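Local coordinates for protein tyrosinase (Aspergillus oryzae, PDB 6JUC) that probably oxidises L-tyrosine and L-dopa to L-dopaquinone with molecular oxygen, using a dinuclear copper centre, at residues Pro104-Val109 with Arg409-Phe414; Phe231-Ser236 with Asp249-Gly254; Val280-Asp285 with Gln542-Leu547. The protein carries 2 engineered substitutions. All blocks are in the same frame, centred on the assembly; numbering follows the deposited sequence.

Contact 1 of 3, residues Pro104-Val109 with Arg409-Phe414; sequences PTWFRV and RPFHRF. Engineered in segment 104-109: F107 (natural residue His). With PER (peroxide ion), chain G.
F411 pushes one corner of its ring over the indole of W106 while V109 packs on the phenylalanine, the tight part of the contact. F411 CE2 lies over one face of the indole, 3.4 Å from W106 CE2; the five-membered ring of W106 and the F411 ring meet obliquely, planes at 43°. V109 CG1 lies over one face of the F411 ring near its rim, 3.4 Å from F411 CD2, the two side chains running past each other in opposite directions. P410 CD, following a cis peptide bond, sits above the centre of the other face. The indole is also fixed at its edge: W106 NE1 donates a nearly straight bond (173°) to R409 O at 2.8 Å, and this oxygen lies in the indole plane. CG of W106 is anti to the backbone N (chi1 -169°), beside the carbonyl carbon, and from there the indole reaches R409 O and F411. The contact loosens at exposed R409, where only the backbone carbonyl engages the helix and CB points away. The engineered F107 packs a face of its ring against W106 CE3 and brings CZ to 3.3 Å from O1 of the peroxide ion; it also stacks with H376. The W106 side chain lies about 5 Å from that of H71, so the buried cluster backs the dinuclear (type 3) copper site of the tyrosinase fold.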
loop_
_atom_site.group_PDB
_atom_site.type_symbol
_atom_site.label_atom_id
_atom_site.label_comp_id
_atom_site.label_asym_id
_atom_site.label_seq_id
_atom_site.Cartn_x
_atom_site.Cartn_y
_atom_site.Cartn_z
ATOM N N PRO B 104 -14.163 5.905 -28.406
ATOM C CA PRO B 104 -15.333 5.752 -27.535
ATOM C C PRO B 104 -16.212 4.575 -27.904
ATOM O O PRO B 104 -16.821 3.932 -27.040
ATOM C CB PRO B 104 -16.089 7.073 -27.751
ATOM C CG PRO B 104 -15.002 8.030 -28.171
ATOM C CD PRO B 104 -14.120 7.203 -29.087
ATOM N N THR B 105 -16.364 4.285 -29.199
ATOM C CA THR B 105 -17.354 3.282 -29.588
ATOM C C THR B 105 -16.826 1.860 -29.500
ATOM O O THR B 105 -17.580 0.947 -29.148
ATOM C CB THR B 105 -17.851 3.548 -31.019
ATOM O OG1 THR B 105 -16.730 3.809 -31.874
ATOM C CG2 THR B 105 -18.725 4.794 -31.027
ATOM N N TRP B 106 -15.541 1.690 -29.823
ATOM C CA TRP B 106 -14.907 0.402 -29.564
ATOM C C TRP B 106 -15.056 0.048 -28.087
ATOM O O TRP B 106 -15.476 -1.053 -27.737
ATOM C CB TRP B 106 -13.428 0.392 -29.971
ATOM C CG TRP B 106 -12.889 -1.007 -29.941
ATOM C CD1 TRP B 106 -12.879 -1.888 -30.980
ATOM C CD2 TRP B 106 -12.300 -1.682 -28.825
ATOM N NE1 TRP B 106 -12.318 -3.076 -30.585
ATOM C CE2 TRP B 106 -11.948 -2.975 -29.263
ATOM C CE3 TRP B 106 -12.022 -1.330 -27.501
ATOM C CZ2 TRP B 106 -11.340 -3.911 -28.430
ATOM C CZ3 TRP B 106 -11.420 -2.267 -26.673
ATOM C CH2 TRP B 106 -11.092 -3.536 -27.145
ATOM N N PHE B 107 -14.731 0.982 -27.200
ATOM C CA PHE B 107 -14.857 0.691 -25.769
ATOM C C PHE B 107 -16.304 0.568 -25.320
ATOM O O PHE B 107 -16.570 -0.203 -24.391
ATOM C CB PHE B 107 -14.078 1.722 -24.939
ATOM C CG PHE B 107 -12.599 1.406 -24.888
ATOM C CD1 PHE B 107 -12.126 0.446 -24.001
ATOM C CD2 PHE B 107 -11.700 2.032 -25.732
ATOM C CE1 PHE B 107 -10.787 0.098 -23.974
ATOM C CE2 PHE B 107 -10.361 1.693 -25.698
ATOM C CZ PHE B 107 -9.901 0.740 -24.821
ATOM N N ARG B 108 -17.266 1.272 -25.919
ATOM C CA ARG B 108 -18.681 1.056 -25.563
ATOM C C ARG B 108 -19.053 -0.410 -25.744
ATOM O O ARG B 108 -19.708 -1.027 -24.908
ATOM C CB ARG B 108 -19.598 1.931 -26.409
ATOM C CG ARG B 108 -21.088 1.712 -26.226
ATOM C CD ARG B 108 -21.899 2.906 -26.754
ATOM N NE ARG B 108 -21.665 4.091 -25.927
ATOM C CZ ARG B 108 -22.031 5.332 -26.199
ATOM N NH1 ARG B 108 -22.671 5.632 -27.330
ATOM N NH2 ARG B 108 -21.749 6.313 -25.341
ATOM N N VAL B 109 -18.627 -0.975 -26.878
ATOM C CA VAL B 109 -18.937 -2.386 -27.091
ATOM C C VAL B 109 -18.186 -3.281 -26.110
ATOM O O VAL B 109 -18.762 -4.216 -25.558
ATOM C CB VAL B 109 -18.610 -2.843 -28.532
ATOM C CG1 VAL B 109 -19.039 -4.299 -28.697
ATOM C CG2 VAL B 109 -19.278 -1.927 -29.544
ATOM N N ARG B 409 -13.667 -4.859 -34.494
ATOM C CA ARG B 409 -13.191 -6.216 -34.224
ATOM C C ARG B 409 -12.732 -6.270 -32.773
ATOM O O ARG B 409 -12.184 -5.279 -32.263
ATOM C CB ARG B 409 -12.081 -6.579 -35.211
ATOM C CG ARG B 409 -12.545 -6.736 -36.654
ATOM C CD ARG B 409 -11.408 -6.761 -37.666
ATOM N NE ARG B 409 -10.792 -8.073 -37.723
ATOM C CZ ARG B 409 -11.057 -9.068 -38.554
ATOM N NH1 ARG B 409 -10.383 -10.212 -38.446
ATOM N NH2 ARG B 409 -11.985 -8.939 -39.495
ATOM N N PRO B 410 -12.914 -7.366 -32.056
ATOM C CA PRO B 410 -13.447 -8.638 -32.548
ATOM C C PRO B 410 -14.915 -8.878 -32.227
ATOM O O PRO B 410 -15.351 -10.032 -32.094
ATOM C CB PRO B 410 -12.610 -9.599 -31.679
ATOM C CG PRO B 410 -12.656 -8.914 -30.336
ATOM C CD PRO B 410 -12.456 -7.450 -30.645
ATOM N N PHE B 411 -15.703 -7.834 -32.065
ATOM C CA PHE B 411 -17.032 -7.960 -31.479
ATOM C C PHE B 411 -18.126 -8.287 -32.475
ATOM O O PHE B 411 -18.394 -7.509 -33.401
ATOM C CB PHE B 411 -17.402 -6.667 -30.743
ATOM C CG PHE B 411 -16.379 -6.258 -29.716
ATOM C CD1 PHE B 411 -15.921 -7.148 -28.754
ATOM C CD2 PHE B 411 -15.879 -4.961 -29.752
ATOM C CE1 PHE B 411 -14.973 -6.731 -27.826
ATOM C CE2 PHE B 411 -14.961 -4.535 -28.825
ATOM C CZ PHE B 411 -14.499 -5.431 -27.868
ATOM N N HIS B 412 -18.756 -9.452 -32.256
ATOM C CA HIS B 412 -19.753 -9.904 -33.214
ATOM C C HIS B 412 -21.172 -9.550 -32.786
ATOM O O HIS B 412 -21.449 -9.494 -31.586
ATOM C CB HIS B 412 -19.741 -11.431 -33.393
ATOM C CG HIS B 412 -18.505 -11.934 -34.066
ATOM N ND1 HIS B 412 -17.552 -12.687 -33.412
ATOM C CD2 HIS B 412 -18.082 -11.804 -35.341
ATOM C CE1 HIS B 412 -16.580 -12.991 -34.255
ATOM N NE2 HIS B 412 -16.873 -12.460 -35.434
ATOM N N ARG B 413 -22.012 -9.383 -33.803
ATOM C CA ARG B 413 -23.459 -9.264 -33.614
ATOM C C ARG B 413 -24.185 -9.910 -34.785
ATOM O O ARG B 413 -23.594 -10.089 -35.853
ATOM C CB ARG B 413 -23.852 -7.789 -33.465
ATOM C CG ARG B 413 -23.437 -6.904 -34.623
ATOM C CD ARG B 413 -23.876 -5.454 -34.469
ATOM N NE ARG B 413 -25.319 -5.338 -34.575
ATOM C CZ ARG B 413 -26.062 -5.101 -35.647
ATOM N NH1 ARG B 413 -25.535 -4.905 -36.846
ATOM N NH2 ARG B 413 -27.382 -5.050 -35.525
ATOM N N PHE B 414 -25.460 -10.258 -34.589
ATOM C CA PHE B 414 -26.211 -10.812 -35.718
ATOM C C PHE B 414 -26.914 -9.673 -36.443
ATOM O O PHE B 414 -27.743 -8.996 -35.829
ATOM C CB PHE B 414 -27.240 -11.835 -35.231
ATOM C CG PHE B 414 -28.002 -12.504 -36.344
ATOM C CD1 PHE B 414 -27.328 -13.150 -37.370
ATOM C CD2 PHE B 414 -29.387 -12.493 -36.372
ATOM C CE1 PHE B 414 -28.027 -13.754 -38.401
ATOM C CE2 PHE B 414 -30.084 -13.075 -37.409
ATOM C CZ PHE B 414 -29.410 -13.716 -38.430
HETATM O O1 PER G . -7.485 2.388 -23.328
HETATM O O2 PER G . -7.637 1.369 -22.189
#

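Contact 2 of 3, residues Phe231-Ser236 with Asp249-Gly254; sequences FDKCQS and DVWADG
A loop closure within the long connection between strand 190-194 and helix 258-265 brings K233-S236 against W251-D253, and its centre is one carbonyl oxygen with two backbone donors. A252 O accepts from Q235 N at 2.8 Å and from S236 N at 3.0 Å. The two donors divide the oxygen between them: Q235 N approaches in the carbonyl plane on a lone pair, with a C=O...N angle of 127°, whereas S236 N comes almost head-on at 177°. The backbones are close enough for A252 CA to lie 3.3 Å from K233 O in a CA-H...O contact.

At one end, K233 lies beside W251 and points the same way, its CD meeting the indole at the edge, 3.6 Å from W251 CE3. Its ammonium leads away to a salt bridge with D232 OD2 whose hydrogen bond is weak, while W251 NE1 donates to L243 O. This part of the central domain also reaches the dimer interface: Q235 NE2 bonds to M202 O and to S192 OG of the second subunit, and D249 OD2 bonds to Y30 OH of that subunit.

Toward the other end, S236 CB packs 3.6 Å from D253 OD2. The carboxylate is placed there by a first torsion that sets CG anti to the backbone N (chi1 -177°), and the same oxygen forms a salt bridge with R199. A water accepts from S236 OG and donates to D253 OD2, both at 2.6 Å. A second water gives its hydrogens to S236 O and W251 O and accepts from G254 N at 2.9 Å.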
loop_
_atom_site.group_PDB
_atom_site.type_symbol
_atom_site.label_atom_id
_atom_site.label_comp_id
_atom_site.label_asym_id
_atom_site.label_seq_id
_atom_site.Cartn_x
_atom_site.Cartn_y
_atom_site.Cartn_z
ATOM N N PHE B 231 6.081 -6.955 -15.914
ATOM C CA PHE B 231 4.728 -7.487 -15.886
ATOM C C PHE B 231 4.717 -8.999 -16.068
ATOM O O PHE B 231 3.790 -9.661 -15.609
ATOM C CB PHE B 231 3.870 -6.825 -16.974
ATOM C CG PHE B 231 3.557 -5.384 -16.653
ATOM C CD1 PHE B 231 2.990 -5.066 -15.427
ATOM C CD2 PHE B 231 3.819 -4.360 -17.547
ATOM C CE1 PHE B 231 2.696 -3.754 -15.099
ATOM C CE2 PHE B 231 3.529 -3.043 -17.219
ATOM C CZ PHE B 231 2.981 -2.734 -15.985
ATOM N N ASP B 232 5.757 -9.521 -16.717
ATOM C CA ASP B 232 5.922 -10.960 -16.850
ATOM C C ASP B 232 6.128 -11.610 -15.488
ATOM O O ASP B 232 5.965 -12.828 -15.339
ATOM C CB ASP B 232 7.111 -11.276 -17.753
ATOM C CG ASP B 232 8.408 -10.605 -17.366
ATOM O OD1 ASP B 232 8.395 -9.400 -17.041
ATOM O OD2 ASP B 232 9.465 -11.275 -17.392
ATOM N N LYS B 233 6.522 -10.787 -14.516
ATOM C CA LYS B 233 6.914 -11.317 -13.209
ATOM C C LYS B 233 5.783 -11.116 -12.205
ATOM O O LYS B 233 5.938 -11.389 -11.024
ATOM C CB LYS B 233 8.201 -10.657 -12.730
ATOM C CG LYS B 233 9.423 -11.003 -13.573
ATOM C CD LYS B 233 10.700 -10.436 -12.982
ATOM C CE LYS B 233 11.937 -11.039 -13.630
ATOM N NZ LYS B 233 11.646 -11.564 -14.993
ATOM N N CYS B 234 4.637 -10.636 -12.688
ATOM C CA CYS B 234 3.462 -10.459 -11.855
ATOM C C CYS B 234 2.495 -11.642 -11.934
ATOM O O CYS B 234 2.182 -12.115 -13.027
ATOM C CB CYS B 234 2.669 -9.224 -12.319
ATOM S SG CYS B 234 3.628 -7.694 -12.220
ATOM N N GLN B 235 2.012 -12.084 -10.782
ATOM C CA GLN B 235 0.914 -13.038 -10.728
ATOM C C GLN B 235 -0.409 -12.299 -10.585
ATOM O O GLN B 235 -1.443 -12.775 -11.054
ATOM C CB GLN B 235 1.120 -13.973 -9.536
ATOM C CG GLN B 235 -0.080 -14.765 -9.062
ATOM C CD GLN B 235 0.316 -15.678 -7.904
ATOM O OE1 GLN B 235 1.437 -15.582 -7.394
ATOM N NE2 GLN B 235 -0.593 -16.568 -7.519
ATOM N N SER B 236 -0.351 -11.160 -9.894
ATOM C CA SER B 236 -1.520 -10.315 -9.695
ATOM C C SER B 236 -1.287 -8.898 -10.202
ATOM O O SER B 236 -0.175 -8.390 -10.296
ATOM C CB SER B 236 -1.867 -10.285 -8.201
ATOM O OG SER B 236 -2.219 -11.616 -7.815
ATOM N N ASP B 249 10.555 -11.286 -6.310
ATOM C CA ASP B 249 9.345 -11.998 -5.871
ATOM C C ASP B 249 8.319 -11.037 -5.287
ATOM O O ASP B 249 7.134 -11.365 -5.160
ATOM C CB ASP B 249 9.690 -13.086 -4.865
ATOM C CG ASP B 249 10.448 -14.242 -5.494
ATOM O OD1 ASP B 249 10.374 -14.424 -6.723
ATOM O OD2 ASP B 249 11.156 -14.951 -4.750
ATOM N N VAL B 250 8.764 -9.848 -4.898
ATOM C CA VAL B 250 7.805 -8.846 -4.446
ATOM C C VAL B 250 6.909 -8.412 -5.598
ATOM O O VAL B 250 5.728 -8.069 -5.419
ATOM C CB VAL B 250 8.542 -7.645 -3.827
ATOM C CG1 VAL B 250 7.526 -6.570 -3.459
ATOM C CG2 VAL B 250 9.336 -8.098 -2.605
ATOM N N TRP B 251 7.427 -8.437 -6.826
ATOM C CA TRP B 251 6.616 -8.050 -7.972
ATOM C C TRP B 251 5.523 -9.058 -8.300
ATOM O O TRP B 251 4.602 -8.736 -9.048
ATOM C CB TRP B 251 7.485 -7.845 -9.216
ATOM C CG TRP B 251 8.611 -6.882 -9.004
ATOM C CD1 TRP B 251 8.630 -5.807 -8.164
ATOM C CD2 TRP B 251 9.887 -6.914 -9.652
ATOM N NE1 TRP B 251 9.852 -5.169 -8.248
ATOM C CE2 TRP B 251 10.636 -5.832 -9.153
ATOM C CE3 TRP B 251 10.467 -7.767 -10.600
ATOM C CZ2 TRP B 251 11.936 -5.579 -9.581
ATOM C CZ3 TRP B 251 11.764 -7.514 -11.031
ATOM C CH2 TRP B 251 12.476 -6.421 -10.509
ATOM N N ALA B 252 5.603 -10.272 -7.758
ATOM C CA ALA B 252 4.530 -11.228 -8.041
ATOM C C ALA B 252 3.181 -10.615 -7.660
ATOM O O ALA B 252 2.175 -10.762 -8.347
ATOM C CB ALA B 252 4.745 -12.522 -7.276
ATOM N N ASP B 253 3.144 -9.947 -6.521
ATOM C CA ASP B 253 1.963 -9.177 -6.135
ATOM C C ASP B 253 2.436 -7.951 -5.364
ATOM O O ASP B 253 2.766 -8.021 -4.184
ATOM C CB ASP B 253 0.984 -10.029 -5.332
ATOM C CG ASP B 253 -0.293 -9.302 -4.955
ATOM O OD1 ASP B 253 -0.321 -8.048 -4.917
ATOM O OD2 ASP B 253 -1.290 -10.002 -4.675
ATOM N N GLY B 254 2.550 -6.848 -6.103
ATOM C CA GLY B 254 3.045 -5.607 -5.538
ATOM C C GLY B 254 2.036 -4.903 -4.660
ATOM O O GLY B 254 2.360 -3.855 -4.084
HETATM O O HOH W 1 2.148 -7.348 -8.901
HETATM O O HOH W 2 -1.203 -12.462 -5.569
#

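Contact 3 of 3, residues Val280-Asp285 with Gln542-Leu547; sequences VPTLQD and QLPARL
D285 and P544 pass alongside each other in opposite directions, carboxylate against pyrrolidine ring, with no hydrogen bond between the two segments. Starting from the backbone, D285 CB lies 4.0 Å from P544 CG. One bond further out, D285 CG comes to 3.6 Å from the same ring carbon, since a first torsion near anti (chi1 -166°) swings the carboxylate alongside the proline. At the tip, D285 OD1 stays 3.8 Å from P544 CG, and OD2 approaches P544 CB at 3.6 Å. Neither buried oxygen depends on the proline for a polar partner: OD1 is bound in a salt bridge to R289, and OD2 is hydrogen-bonded to Y464 OH. Here the first turn of helix 282-292, in the central domain, meets the end of strand 538-544 in the C-terminal domain, the domain that also supplies F517 to the peroxide pocket. Beside the proline, T282 CG2 reaches P544 CD at 4.1 Å. Where the strand gives way to helix 546-555, V280 CG2 touches L547 CD1 at 3.8 Å, the two side chains crossing at about a right angle, and V463 of helix 449-464 packs on both.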
loop_
_atom_site.group_PDB
_atom_site.type_symbol
_atom_site.label_atom_id
_atom_site.label_comp_id
_atom_site.label_asym_id
_atom_site.label_seq_id
_atom_site.Cartn_x
_atom_site.Cartn_y
_atom_site.Cartn_z
ATOM N N VAL B 280 -7.895 22.858 -6.388
ATOM C CA VAL B 280 -8.912 22.287 -7.258
ATOM C C VAL B 280 -8.309 21.056 -7.918
ATOM O O VAL B 280 -7.218 21.189 -8.478
ATOM C CB VAL B 280 -9.331 23.298 -8.339
ATOM C CG1 VAL B 280 -10.368 22.684 -9.268
ATOM C CG2 VAL B 280 -9.862 24.596 -7.734
ATOM N N PRO B 281 -8.922 19.884 -7.851
ATOM C CA PRO B 281 -8.316 18.745 -8.556
ATOM C C PRO B 281 -8.377 18.987 -10.062
ATOM O O PRO B 281 -9.448 19.219 -10.618
ATOM C CB PRO B 281 -9.207 17.555 -8.191
ATOM C CG PRO B 281 -10.020 18.022 -7.028
ATOM C CD PRO B 281 -10.176 19.510 -7.195
ATOM N N THR B 282 -7.223 18.931 -10.694
ATOM C CA THR B 282 -7.126 19.134 -12.137
ATOM C C THR B 282 -8.016 18.172 -12.909
ATOM O O THR B 282 -8.630 18.572 -13.897
ATOM C CB THR B 282 -5.658 18.985 -12.579
ATOM O OG1 THR B 282 -4.938 20.103 -12.037
ATOM C CG2 THR B 282 -5.535 19.013 -14.096
ATOM N N LEU B 283 -8.127 16.927 -12.473
ATOM C CA LEU B 283 -8.983 15.941 -13.137
ATOM C C LEU B 283 -10.431 16.399 -13.149
ATOM O O LEU B 283 -11.166 16.218 -14.121
ATOM C CB LEU B 283 -8.871 14.579 -12.453
ATOM C CG LEU B 283 -9.749 13.438 -12.994
ATOM C CD1 LEU B 283 -9.547 13.262 -14.500
ATOM C CD2 LEU B 283 -9.424 12.147 -12.263
ATOM N N GLN B 284 -10.891 17.027 -12.065
ATOM C CA GLN B 284 -12.289 17.463 -12.053
ATOM C C GLN B 284 -12.497 18.684 -12.942
ATOM O O GLN B 284 -13.514 18.769 -13.635
ATOM C CB GLN B 284 -12.714 17.738 -10.607
ATOM C CG GLN B 284 -14.219 17.911 -10.475
ATOM C CD GLN B 284 -14.664 18.176 -9.052
ATOM O OE1 GLN B 284 -14.561 19.328 -8.598
ATOM N NE2 GLN B 284 -15.123 17.125 -8.387
ATOM N N ASP B 285 -11.548 19.611 -12.931
ATOM C CA ASP B 285 -11.544 20.776 -13.817
ATOM C C ASP B 285 -11.550 20.324 -15.275
ATOM O O ASP B 285 -12.392 20.763 -16.060
ATOM C CB ASP B 285 -10.327 21.643 -13.497
ATOM C CG ASP B 285 -10.332 23.029 -14.086
ATOM O OD1 ASP B 285 -10.974 23.267 -15.123
ATOM O OD2 ASP B 285 -9.650 23.905 -13.507
ATOM N N GLN B 542 -4.926 19.007 -23.459
ATOM C CA GLN B 542 -5.043 20.371 -22.963
ATOM C C GLN B 542 -5.062 20.334 -21.440
ATOM O O GLN B 542 -5.624 19.390 -20.889
ATOM C CB GLN B 542 -6.346 20.988 -23.470
ATOM C CG GLN B 542 -6.518 22.461 -23.137
ATOM C CD GLN B 542 -7.963 22.911 -23.240
ATOM O OE1 GLN B 542 -8.674 22.906 -22.231
ATOM N NE2 GLN B 542 -8.387 23.269 -24.450
ATOM N N LEU B 543 -4.509 21.353 -20.805
ATOM C CA LEU B 543 -4.574 21.448 -19.355
ATOM C C LEU B 543 -5.192 22.785 -18.971
ATOM O O LEU B 543 -4.916 23.805 -19.604
ATOM C CB LEU B 543 -3.172 21.402 -18.734
ATOM C CG LEU B 543 -2.493 20.034 -18.787
ATOM C CD1 LEU B 543 -1.045 20.149 -18.347
ATOM C CD2 LEU B 543 -3.269 19.041 -17.929
ATOM N N PRO B 544 -5.950 22.791 -17.892
ATOM C CA PRO B 544 -6.318 24.090 -17.303
ATOM C C PRO B 544 -5.033 24.798 -16.888
ATOM O O PRO B 544 -4.085 24.096 -16.501
ATOM C CB PRO B 544 -7.122 23.705 -16.062
ATOM C CG PRO B 544 -7.532 22.288 -16.276
ATOM C CD PRO B 544 -6.452 21.656 -17.110
ATOM N N ALA B 545 -4.994 26.118 -16.974
ATOM C CA ALA B 545 -3.796 26.834 -16.512
ATOM C C ALA B 545 -4.164 28.094 -15.748
ATOM O O ALA B 545 -3.301 28.870 -15.330
ATOM C CB ALA B 545 -2.924 27.170 -17.716
ATOM N N ARG B 546 -5.454 28.355 -15.566
ATOM C CA ARG B 546 -5.874 29.671 -15.089
ATOM C C ARG B 546 -5.313 29.964 -13.708
ATOM O O ARG B 546 -4.758 31.044 -13.483
ATOM C CB ARG B 546 -7.401 29.741 -15.061
ATOM C CG ARG B 546 -8.010 31.092 -14.762
ATOM C CD ARG B 546 -7.973 31.465 -13.278
ATOM N NE ARG B 546 -8.287 32.897 -13.183
ATOM C CZ ARG B 546 -7.420 33.876 -13.422
ATOM N NH1 ARG B 546 -6.176 33.545 -13.749
ATOM N NH2 ARG B 546 -7.781 35.150 -13.334
ATOM N N LEU B 547 -5.477 29.005 -12.799
ATOM C CA LEU B 547 -5.073 29.248 -11.413
ATOM C C LEU B 547 -3.561 29.295 -11.291
ATOM O O LEU B 547 -3.032 30.197 -10.635
ATOM C CB LEU B 547 -5.697 28.186 -10.514
ATOM C CG LEU B 547 -7.225 28.289 -10.379
ATOM C CD1 LEU B 547 -7.754 27.106 -9.570
ATOM C CD2 LEU B 547 -7.621 29.624 -9.766
#

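Overall arrangement
From the N terminus, the chain first enters contact 1 at the start of helix 103-129, whose first turns lie beside the copper site. Contact 2 opens and closes well inside the large loop closed by contact 1, joining 231-236 to 249-254 within the connection between strand 190-194 and helix 258-265. The first segment of contact 3, 280-285, follows before residues 409-414 return to close contact 1; residues 542-547 close contact 3 last. Contacts 1 and 3 therefore cross, and they lie on opposite sides of the chain's centre. Contact 1 ties the loop leading into the hairpin of strands 412-415 and 420-423 to helix 103-129, and contact 3 ties helix 282-292 to the C-terminal domain.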